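Local coordinates for protein chitinase (Thermococcus kodakarensis KOD1, PDB 5DHD) that hydrolyses chitin, here represented by its second chitin-binding domain, which probably holds the enzyme on the polymer, at residues L25-T30 with L90-Q95; V35-K40 with F75-T80; W49-A54 with V60-V65. One frame throughout, in Å; residues are numbered along the deposited sequence.

Contact 1: L25-T30 with L90-Q95. With PE3 (3,6,9,12,15,18,21,24,27,30,33,36,39-tridecaoxahentetracontane-1,41-diol), chain E; PE3 (3,6,9,12,15,18,21,24,27,30,33,36,39-tridecaoxahentetracontane-1,41-diol), chain G.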
loop_
_atom_site.group_PDB
_atom_site.type_symbol
_atom_site.label_atom_id
_atom_site.label_comp_id
_atom_site.label_asym_id
_atom_site.label_seq_id
_atom_site.Cartn_x
_atom_site.Cartn_y
_atom_site.Cartn_z
ATOM N N LEU A 25 2.120 6.233 5.486
ATOM C CA LEU A 25 2.943 6.993 4.568
ATOM C C LEU A 25 3.337 8.305 5.225
ATOM O O LEU A 25 2.491 9.052 5.706
ATOM C CB LEU A 25 2.195 7.287 3.261
ATOM C CG LEU A 25 1.542 6.096 2.562
ATOM C CD1 LEU A 25 0.832 6.588 1.290
ATOM C CD2 LEU A 25 2.593 5.016 2.205
ATOM N N ASN A 26 4.635 8.561 5.247
ATOM C CA ASN A 26 5.179 9.770 5.828
ATOM C C ASN A 26 5.676 10.583 4.633
ATOM O O ASN A 26 6.813 10.438 4.226
ATOM C CB ASN A 26 6.319 9.368 6.766
ATOM C CG ASN A 26 7.151 10.539 7.204
ATOM O OD1 ASN A 26 6.629 11.611 7.469
ATOM N ND2 ASN A 26 8.462 10.329 7.301
ATOM N N LEU A 27 4.790 11.410 4.070
ATOM C CA LEU A 27 5.115 12.195 2.886
ATOM C C LEU A 27 5.594 13.624 3.087
ATOM O O LEU A 27 6.236 14.183 2.198
ATOM C CB LEU A 27 3.890 12.189 1.965
ATOM C CG LEU A 27 3.263 10.799 1.765
ATOM C CD1 LEU A 27 2.021 10.953 0.878
ATOM C CD2 LEU A 27 4.274 9.814 1.130
ATOM N N GLY A 28 5.276 14.216 4.235
ATOM C CA GLY A 28 5.695 15.583 4.495
ATOM C C GLY A 28 4.824 16.621 3.808
ATOM O O GLY A 28 5.080 17.822 3.909
ATOM N N GLY A 29 3.795 16.154 3.104
ATOM C CA GLY A 29 2.887 17.046 2.405
ATOM C C GLY A 29 1.754 16.246 1.794
ATOM O O GLY A 29 1.717 15.025 1.946
ATOM N N THR A 30 0.834 16.916 1.104
ATOM C CA THR A 30 -0.293 16.231 0.478
ATOM C C THR A 30 0.017 15.899 -0.979
ATOM O O THR A 30 0.381 16.775 -1.773
ATOM C CB THR A 30 -1.582 17.064 0.555
ATOM O OG1 THR A 30 -1.321 18.376 0.017
ATOM C CG2 THR A 30 -2.054 17.200 2.004
ATOM N N LEU A 90 5.936 2.574 -3.262
ATOM C CA LEU A 90 5.302 3.876 -3.072
ATOM C C LEU A 90 5.774 4.830 -4.161
ATOM O O LEU A 90 6.962 5.151 -4.252
ATOM C CB LEU A 90 5.633 4.473 -1.707
ATOM C CG LEU A 90 5.224 5.949 -1.513
ATOM C CD1 LEU A 90 3.701 6.126 -1.571
ATOM C CD2 LEU A 90 5.782 6.436 -0.168
ATOM N N TYR A 91 4.830 5.272 -4.984
ATOM C CA TYR A 91 5.113 6.204 -6.064
ATOM C C TYR A 91 4.447 7.541 -5.807
ATOM O O TYR A 91 3.273 7.603 -5.445
ATOM C CB TYR A 91 4.617 5.673 -7.410
ATOM C CG TYR A 91 5.487 4.586 -7.990
ATOM C CD1 TYR A 91 6.624 4.906 -8.739
ATOM C CD2 TYR A 91 5.202 3.236 -7.762
ATOM C CE1 TYR A 91 7.458 3.899 -9.246
ATOM C CE2 TYR A 91 6.032 2.220 -8.269
ATOM C CZ TYR A 91 7.153 2.568 -9.004
ATOM O OH TYR A 91 7.972 1.587 -9.516
ATOM N N VAL A 92 5.211 8.611 -5.982
ATOM C CA VAL A 92 4.696 9.959 -5.808
ATOM C C VAL A 92 5.166 10.761 -7.014
ATOM O O VAL A 92 6.367 10.867 -7.276
ATOM C CB VAL A 92 5.200 10.610 -4.512
ATOM C CG1 VAL A 92 4.725 12.088 -4.452
ATOM C CG2 VAL A 92 4.661 9.825 -3.293
ATOM N N ASP A 93 4.202 11.300 -7.754
ATOM C CA ASP A 93 4.479 12.083 -8.948
ATOM C C ASP A 93 5.371 11.335 -9.937
ATOM O O ASP A 93 6.259 11.920 -10.559
ATOM C CB ASP A 93 5.070 13.443 -8.559
ATOM C CG ASP A 93 4.083 14.292 -7.749
ATOM O OD1 ASP A 93 2.862 14.090 -7.914
ATOM O OD2 ASP A 93 4.510 15.156 -6.954
ATOM N N GLY A 94 5.127 10.032 -10.066
ATOM C CA GLY A 94 5.883 9.211 -10.995
ATOM C C GLY A 94 7.231 8.689 -10.534
ATOM O O GLY A 94 7.868 7.920 -11.255
ATOM N N GLN A 95 7.676 9.098 -9.349
ATOM C CA GLN A 95 8.966 8.646 -8.834
ATOM C C GLN A 95 8.787 7.622 -7.722
ATOM O O GLN A 95 7.843 7.712 -6.933
ATOM C CB GLN A 95 9.754 9.820 -8.270
ATOM C CG GLN A 95 10.082 10.906 -9.275
ATOM C CD GLN A 95 11.019 11.944 -8.689
ATOM O OE1 GLN A 95 10.594 13.007 -8.232
ATOM N NE2 GLN A 95 12.308 11.627 -8.683
HETATM C C18 PE3 E . 5.717 -0.383 -11.745
HETATM C C17 PE3 E . 6.123 0.997 -12.242
HETATM O O16 PE3 E . 5.259 1.921 -11.604
HETATM C C15 PE3 E . 5.525 3.261 -11.968
HETATM C C14 PE3 E . 4.517 4.119 -11.229
HETATM O O13 PE3 E . 3.266 3.875 -11.852
HETATM C C12 PE3 E . 2.285 4.626 -11.162
HETATM C C11 PE3 E . 0.940 4.386 -11.837
HETATM O O10 PE3 E . 0.637 3.007 -11.962
HETATM C C9 PE3 E . -0.646 2.974 -12.582
HETATM C C8 PE3 E . -1.169 1.563 -12.816
HETATM O O7 PE3 E . -0.109 0.688 -13.172
HETATM C C6 PE3 E . -0.710 -0.591 -13.328
HETATM C C5 PE3 E . 0.304 -1.662 -13.740
HETATM O O4 PE3 E . 1.522 -1.490 -13.030
HETATM O O31 PE3 G . 9.347 12.231 4.019
HETATM C C30 PE3 G . 10.276 11.518 4.838
HETATM C C29 PE3 G . 11.035 10.503 3.983
#
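Leu25 and Leu27 meet Leu90 and Val92 across the interior of a beta sandwich, near one end of the two facing sheets. Residues 25-30 finish strand 19-26 of the four-stranded sheet, and residues 90-95 finish strand 85-92 of the five-stranded sheet. No hydrogen bond joins the segments; methyl groups make the whole contact. Leu90 faces both leucines of the other sheet and divides its branches between them: CD1 is 4.1 Å from Leu25 CD1 and equally close to Leu25 CD2, while CD2 lies 3.9 Å from Leu27 CD2. Its CG is anti to the backbone N (chi1 169°), which carries the fork across the interior, and both leucines opposite are met at a slant. Leu27 CD2 also touches Val92 CG2 at 4.4 Å, a looser approach. Trp33 packs on Leu25 and Leu27, while Trp97 of the edge strand 95-99 packs on Leu27, Leu90 and Val92, and Tyr31 adds to the cover of Val92. Just beyond Val92 the chain reverses in a type I' turn from Val92 to Gln95, closed by two backbone bonds, Val92 N to Gln95 O and Gln95 N to Val92 O at 3.0 Å. This turn joins strand 85-92 to strand 95-99 as a hairpin. On the outer surface of the same strand, the ring of Tyr91 carries a bound polyethylene glycol on one face: the glycol atom C14 sits over the ring centre, 3.3 Å above its plane, and the ether O16 lies 3.3 Å from Tyr91 CZ.

Contact 2: V35-K40 with F75-T80. With PE3 (3,6,9,12,15,18,21,24,27,30,33,36,39-tridecaoxahentetracontane-1,41-diol), chain E.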
loop_
_atom_site.group_PDB
_atom_site.type_symbol
_atom_site.label_atom_id
_atom_site.label_comp_id
_atom_site.label_asym_id
_atom_site.label_seq_id
_atom_site.Cartn_x
_atom_site.Cartn_y
_atom_site.Cartn_z
ATOM N N VAL A 35 0.273 3.497 -4.278
ATOM C CA VAL A 35 0.954 2.366 -3.667
ATOM C C VAL A 35 0.615 1.123 -4.482
ATOM O O VAL A 35 -0.552 0.753 -4.611
ATOM C CB VAL A 35 0.546 2.181 -2.207
ATOM C CG1 VAL A 35 1.051 0.843 -1.669
ATOM C CG2 VAL A 35 1.140 3.309 -1.381
ATOM N N LYS A 36 1.641 0.496 -5.048
ATOM C CA LYS A 36 1.468 -0.701 -5.860
ATOM C C LYS A 36 1.899 -1.923 -5.077
ATOM O O LYS A 36 3.029 -1.991 -4.585
ATOM C CB LYS A 36 2.277 -0.610 -7.155
ATOM C CG LYS A 36 1.848 0.509 -8.077
ATOM C CD LYS A 36 2.492 0.286 -9.430
ATOM C CE LYS A 36 1.861 1.160 -10.463
ATOM N NZ LYS A 36 2.504 1.006 -11.791
ATOM N N VAL A 37 1.002 -2.896 -4.991
ATOM C CA VAL A 37 1.247 -4.115 -4.237
ATOM C C VAL A 37 1.254 -5.349 -5.128
ATOM O O VAL A 37 0.355 -5.539 -5.949
ATOM C CB VAL A 37 0.156 -4.281 -3.165
ATOM C CG1 VAL A 37 0.388 -5.557 -2.367
ATOM C CG2 VAL A 37 0.117 -3.045 -2.261
ATOM N N LYS A 38 2.277 -6.181 -4.959
ATOM C CA LYS A 38 2.403 -7.424 -5.713
ATOM C C LYS A 38 2.079 -8.576 -4.771
ATOM O O LYS A 38 2.705 -8.720 -3.720
ATOM C CB LYS A 38 3.829 -7.598 -6.244
ATOM C CG LYS A 38 4.076 -8.935 -6.979
ATOM C CD LYS A 38 3.313 -9.006 -8.294
ATOM C CE LYS A 38 3.645 -10.286 -9.070
ATOM N NZ LYS A 38 3.338 -11.533 -8.293
ATOM N N LEU A 39 1.100 -9.391 -5.145
ATOM C CA LEU A 39 0.698 -10.532 -4.330
ATOM C C LEU A 39 1.158 -11.839 -4.960
ATOM O O LEU A 39 1.353 -11.914 -6.172
ATOM C CB LEU A 39 -0.829 -10.605 -4.232
ATOM C CG LEU A 39 -1.592 -9.401 -3.684
ATOM C CD1 LEU A 39 -3.086 -9.702 -3.683
ATOM C CD2 LEU A 39 -1.101 -9.090 -2.280
ATOM N N LYS A 40 1.326 -12.868 -4.136
ATOM C CA LYS A 40 1.703 -14.178 -4.653
ATOM C C LYS A 40 0.515 -14.681 -5.466
ATOM O O LYS A 40 -0.629 -14.334 -5.175
ATOM C CB LYS A 40 1.962 -15.130 -3.488
ATOM C CG LYS A 40 3.352 -15.037 -2.895
ATOM C CD LYS A 40 3.587 -16.164 -1.894
ATOM C CE LYS A 40 3.571 -15.652 -0.466
ATOM N NZ LYS A 40 3.643 -16.762 0.527
ATOM N N PHE A 75 -3.532 3.703 5.886
ATOM C CA PHE A 75 -4.580 2.887 5.288
ATOM C C PHE A 75 -4.196 1.439 5.496
ATOM O O PHE A 75 -3.138 1.146 6.053
ATOM C CB PHE A 75 -4.786 3.194 3.779
ATOM C CG PHE A 75 -3.679 2.713 2.869
ATOM C CD1 PHE A 75 -2.502 3.458 2.725
ATOM C CD2 PHE A 75 -3.808 1.518 2.150
ATOM C CE1 PHE A 75 -1.489 3.022 1.882
ATOM C CE2 PHE A 75 -2.785 1.088 1.310
ATOM C CZ PHE A 75 -1.625 1.851 1.180
ATOM N N GLY A 76 -5.058 0.519 5.092
ATOM C CA GLY A 76 -4.708 -0.873 5.278
ATOM C C GLY A 76 -5.517 -1.789 4.403
ATOM O O GLY A 76 -6.500 -1.377 3.778
ATOM N N PHE A 77 -5.095 -3.045 4.352
ATOM C CA PHE A 77 -5.807 -4.034 3.570
ATOM C C PHE A 77 -5.504 -5.419 4.108
ATOM O O PHE A 77 -4.552 -5.615 4.869
ATOM C CB PHE A 77 -5.429 -3.980 2.073
ATOM C CG PHE A 77 -3.967 -4.199 1.790
ATOM C CD1 PHE A 77 -3.070 -3.140 1.806
ATOM C CD2 PHE A 77 -3.505 -5.473 1.472
ATOM C CE1 PHE A 77 -1.709 -3.350 1.507
ATOM C CE2 PHE A 77 -2.150 -5.693 1.162
ATOM C CZ PHE A 77 -1.257 -4.635 1.183
ATOM N N ILE A 78 -6.342 -6.372 3.729
ATOM C CA ILE A 78 -6.149 -7.754 4.130
ATOM C C ILE A 78 -6.065 -8.564 2.851
ATOM O O ILE A 78 -6.894 -8.403 1.952
ATOM C CB ILE A 78 -7.316 -8.289 4.991
ATOM C CG1 ILE A 78 -7.354 -7.537 6.328
ATOM C CG2 ILE A 78 -7.144 -9.819 5.208
ATOM C CD1 ILE A 78 -8.628 -7.771 7.150
ATOM N N ALA A 79 -5.041 -9.405 2.754
ATOM C CA ALA A 79 -4.855 -10.261 1.589
ATOM C C ALA A 79 -5.064 -11.700 2.049
ATOM O O ALA A 79 -4.757 -12.047 3.190
ATOM C CB ALA A 79 -3.457 -10.088 0.985
ATOM N N THR A 80 -5.591 -12.539 1.168
ATOM C CA THR A 80 -5.836 -13.927 1.528
ATOM C C THR A 80 -4.532 -14.701 1.630
ATOM O O THR A 80 -3.591 -14.461 0.874
ATOM C CB THR A 80 -6.748 -14.604 0.498
ATOM O OG1 THR A 80 -6.121 -14.596 -0.787
ATOM C CG2 THR A 80 -8.090 -13.864 0.436
HETATM C C18 PE3 E . 5.717 -0.383 -11.745
HETATM C C17 PE3 E . 6.123 0.997 -12.242
HETATM O O16 PE3 E . 5.259 1.921 -11.604
HETATM C C15 PE3 E . 5.525 3.261 -11.968
HETATM C C14 PE3 E . 4.517 4.119 -11.229
HETATM O O13 PE3 E . 3.266 3.875 -11.852
HETATM C C12 PE3 E . 2.285 4.626 -11.162
HETATM C C11 PE3 E . 0.940 4.386 -11.837
HETATM O O10 PE3 E . 0.637 3.007 -11.962
HETATM C C9 PE3 E . -0.646 2.974 -12.582
HETATM C C8 PE3 E . -1.169 1.563 -12.816
HETATM O O7 PE3 E . -0.109 0.688 -13.172
HETATM C C6 PE3 E . -0.710 -0.591 -13.328
HETATM C C5 PE3 E . 0.304 -1.662 -13.740
HETATM O O4 PE3 E . 1.522 -1.490 -13.030
#
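Phe77 reaches from strand 72-79 across the core of the beta sandwich to Val37 on strand 34-39 of the facing sheet. Its CB points toward the opposite strand, and chi1 of 59° sets CG between the backbone N and the carbonyl carbon, from where the ring extends across the core to Val37. Farther out, CE1 comes to 4.2 Å from Val37 CG2. At the tip, CZ ends against the valine fork, 4.0 Å from both Val37 CG1 and CG2, with CG1 lying obliquely to the ring. Phe62 of the facing sheet stacks on this ring, and Tyr21, Val45 and Phe48 pack near it.

Phe75 repeats the pattern two residues earlier: its CZ is 4.0 Å from Val35 CB and from both valine methyls. At the other end the gap narrows, Leu39 to Ala79 having the closest alpha carbons, and there Leu39 CD2 touches Ala79 CB at 4.1 Å. The short strand segments make an angle of 14° and their axes come no closer than 10.6 Å, so the sheets are joined here by apolar side chains without cross-strand hydrogen bonds. Lys36 and Lys38 point outward instead. Lys38 NZ pairs with Glu86 and bonds to Leu39 O. The extended chain of Lys36 carries its ammonium into a curl of polyethylene glycol, where NZ donates to the ethers O4, O7, O13 and O16, the last at 2.9 Å.

Contact 3: W49-A54 with V60-V65; sequences WSANKA and VVFTPV. With SO4 (sulfate ion), chain C.
Ala51 CB, Lys53 CB and Asn52 O are set obliquely about the ring of Phe62, the first 4.2 Å from Phe62 CD1 and the second 3.9 Å from Phe62 CE1. The same ring stacks on Phe77 of the facing sheet and meets Phe75 with the planes at about 45°. A second flat group, the indole of Trp49, has Ser50 OG at its edge, in the ring plane.

Lys53 and Phe62 form a non-hydrogen-bonded pair of the antiparallel hairpin 51-56/59-64, and their side chains run side by side on the face turned to the sandwich interior. The lysine's aliphatic part continues over Val60, whose CG1 is 3.7 Å from Lys53 CG. From the CG-CD bond onward the chain bends, at chi3 (77°) and again at chi4, which leads the ammonium away from the hydrophobic side: NZ pairs with Glu55 and donates to sulfate O4 at 2.7 Å.

The backbone holds this register with four bonds. Asn52 N to Thr63 O (2.8 Å) is nearly straight and lies in the carbonyl plane, and Thr63 N answers to Asn52 O. In the next hydrogen-bonded pair Val61 N to Ala54 O, at 2.7 Å, is nearly straight, whereas the reciprocal Ala54 N to Val61 O is bent, with 144° at the hydrogen. At the open end of the hairpin Val65 CG1 packs on the backbone of Ala51, 3.7 Å from its N.

The contact combines paired peptide groups of Asn52, Ala54, Val61 and Thr63, those of Val60 and Phe62 turning to strand 34-39, with a Phe62 ring committed to the core and an amphipathic Lys53, whose methylenes shelter Val60 and Phe62 while its charge stays at the surface. There Glu55 probably offsets it; the sulfate is probably from the crystallisation liquor.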
loop_
_atom_site.group_PDB
_atom_site.type_symbol
_atom_site.label_atom_id
_atom_site.label_comp_id
_atom_site.label_asym_id
_atom_site.label_seq_id
_atom_site.Cartn_x
_atom_site.Cartn_y
_atom_site.Cartn_z
ATOM N N TRP A 49 -9.330 -0.291 3.502
ATOM C CA TRP A 49 -9.944 0.894 4.076
ATOM C C TRP A 49 -9.041 2.112 3.949
ATOM O O TRP A 49 -7.819 1.983 3.851
ATOM C CB TRP A 49 -10.274 0.645 5.568
ATOM C CG TRP A 49 -9.100 0.113 6.383
ATOM C CD1 TRP A 49 -8.157 0.848 7.061
ATOM C CD2 TRP A 49 -8.722 -1.261 6.539
ATOM N NE1 TRP A 49 -7.215 0.010 7.624
ATOM C CE2 TRP A 49 -7.534 -1.287 7.315
ATOM C CE3 TRP A 49 -9.271 -2.480 6.097
ATOM C CZ2 TRP A 49 -6.882 -2.485 7.651
ATOM C CZ3 TRP A 49 -8.610 -3.681 6.433
ATOM C CH2 TRP A 49 -7.432 -3.664 7.199
ATOM N N SER A 50 -9.671 3.288 3.939
ATOM C CA SER A 50 -8.991 4.576 3.862
ATOM C C SER A 50 -8.235 4.807 2.562
ATOM O O SER A 50 -7.304 5.616 2.503
ATOM C CB SER A 50 -8.064 4.745 5.064
ATOM O OG SER A 50 -8.797 4.509 6.265
ATOM N N ALA A 51 -8.653 4.109 1.517
ATOM C CA ALA A 51 -8.024 4.236 0.215
ATOM C C ALA A 51 -8.934 3.642 -0.839
ATOM O O ALA A 51 -9.909 2.957 -0.518
ATOM C CB ALA A 51 -6.688 3.459 0.177
ATOM N N ASN A 52 -8.625 3.940 -2.097
ATOM C CA ASN A 52 -9.364 3.387 -3.220
ATOM C C ASN A 52 -8.493 2.234 -3.710
ATOM O O ASN A 52 -7.263 2.303 -3.614
ATOM C CB ASN A 52 -9.588 4.440 -4.311
ATOM C CG ASN A 52 -10.540 5.569 -3.851
ATOM O OD1 ASN A 52 -11.689 5.318 -3.511
ATOM N ND2 ASN A 52 -10.046 6.783 -3.838
ATOM N N LYS A 53 -9.121 1.181 -4.220
ATOM C CA LYS A 53 -8.386 0.029 -4.719
ATOM C C LYS A 53 -8.714 -0.276 -6.174
ATOM O O LYS A 53 -9.872 -0.205 -6.592
ATOM C CB LYS A 53 -8.718 -1.222 -3.910
ATOM C CG LYS A 53 -7.967 -2.456 -4.421
ATOM C CD LYS A 53 -8.243 -3.694 -3.560
ATOM C CE LYS A 53 -9.603 -4.291 -3.857
ATOM N NZ LYS A 53 -9.696 -4.962 -5.201
ATOM N N ALA A 54 -7.679 -0.615 -6.933
ATOM C CA ALA A 54 -7.827 -0.981 -8.331
ATOM C C ALA A 54 -6.864 -2.130 -8.604
ATOM O O ALA A 54 -5.768 -2.170 -8.052
ATOM C CB ALA A 54 -7.496 0.199 -9.253
ATOM N N VAL A 60 -1.996 -4.629 -7.235
ATOM C CA VAL A 60 -3.148 -4.065 -6.554
ATOM C C VAL A 60 -2.686 -2.632 -6.319
ATOM O O VAL A 60 -1.649 -2.401 -5.692
ATOM C CB VAL A 60 -3.469 -4.794 -5.221
ATOM C CG1 VAL A 60 -4.687 -4.134 -4.563
ATOM C CG2 VAL A 60 -3.782 -6.266 -5.503
ATOM N N VAL A 61 -3.444 -1.678 -6.846
ATOM C CA VAL A 61 -3.084 -0.272 -6.746
ATOM C C VAL A 61 -3.972 0.503 -5.788
ATOM O O VAL A 61 -5.195 0.558 -5.954
ATOM C CB VAL A 61 -3.123 0.388 -8.156
ATOM C CG1 VAL A 61 -2.680 1.831 -8.073
ATOM C CG2 VAL A 61 -2.212 -0.384 -9.132
ATOM N N PHE A 62 -3.345 1.104 -4.783
ATOM C CA PHE A 62 -4.066 1.887 -3.795
ATOM C C PHE A 62 -3.774 3.365 -3.990
ATOM O O PHE A 62 -2.631 3.761 -4.237
ATOM C CB PHE A 62 -3.672 1.482 -2.366
ATOM C CG PHE A 62 -4.136 0.110 -1.981
ATOM C CD1 PHE A 62 -5.458 -0.127 -1.636
ATOM C CD2 PHE A 62 -3.232 -0.950 -1.964
ATOM C CE1 PHE A 62 -5.877 -1.409 -1.271
ATOM C CE2 PHE A 62 -3.651 -2.242 -1.597
ATOM C CZ PHE A 62 -4.962 -2.463 -1.253
ATOM N N THR A 63 -4.824 4.171 -3.885
ATOM C CA THR A 63 -4.710 5.615 -4.017
ATOM C C THR A 63 -5.507 6.248 -2.880
ATOM O O THR A 63 -6.416 5.626 -2.321
ATOM C CB THR A 63 -5.204 6.104 -5.406
ATOM O OG1 THR A 63 -6.496 5.548 -5.687
ATOM C CG2 THR A 63 -4.225 5.671 -6.495
ATOM N N PRO A 64 -5.195 7.502 -2.540
ATOM C CA PRO A 64 -5.907 8.160 -1.444
ATOM C C PRO A 64 -7.346 8.571 -1.655
ATOM O O PRO A 64 -7.757 8.911 -2.766
ATOM C CB PRO A 64 -5.049 9.399 -1.150
ATOM C CG PRO A 64 -4.469 9.740 -2.513
ATOM C CD PRO A 64 -4.153 8.377 -3.126
ATOM N N VAL A 65 -8.113 8.506 -0.571
ATOM C CA VAL A 65 -9.478 9.003 -0.606
ATOM C C VAL A 65 -9.269 10.502 -0.362
ATOM O O VAL A 65 -8.148 10.935 -0.082
ATOM C CB VAL A 65 -10.380 8.343 0.482
ATOM C CG1 VAL A 65 -10.627 6.887 0.092
ATOM C CG2 VAL A 65 -9.756 8.443 1.881
HETATM S S SO4 C . -11.008 -3.887 -8.404
HETATM O O1 SO4 C . -10.765 -5.339 -8.374
HETATM O O2 SO4 C . -12.451 -3.635 -8.562
HETATM O O3 SO4 C . -10.280 -3.288 -9.534
HETATM O O4 SO4 C . -10.541 -3.286 -7.143
#

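The three contacts nest along the chain: contact 3 lies inside the loop closed by contact 2, which lies inside that closed by contact 1. Contacts 1 and 2 both bridge the two sheets, strands 19-26 and 72-79 being neighbours in one, 85-92 and 34-39 in the other. Their centres are 18 Å apart, yet Leu90 CD1 touches Val35 CG2 at 3.8 Å, making one continuous core. Contact 3, with its centre about 10 Å from that of contact 2 and 14 Å from that of contact 1, lies within the five-stranded sheet, where strand 59-64 adjoins 34-39. Its hairpin contributes Phe62 to the core and bonds through its backbone to strand 34-39, tying this all-beta binding domain together.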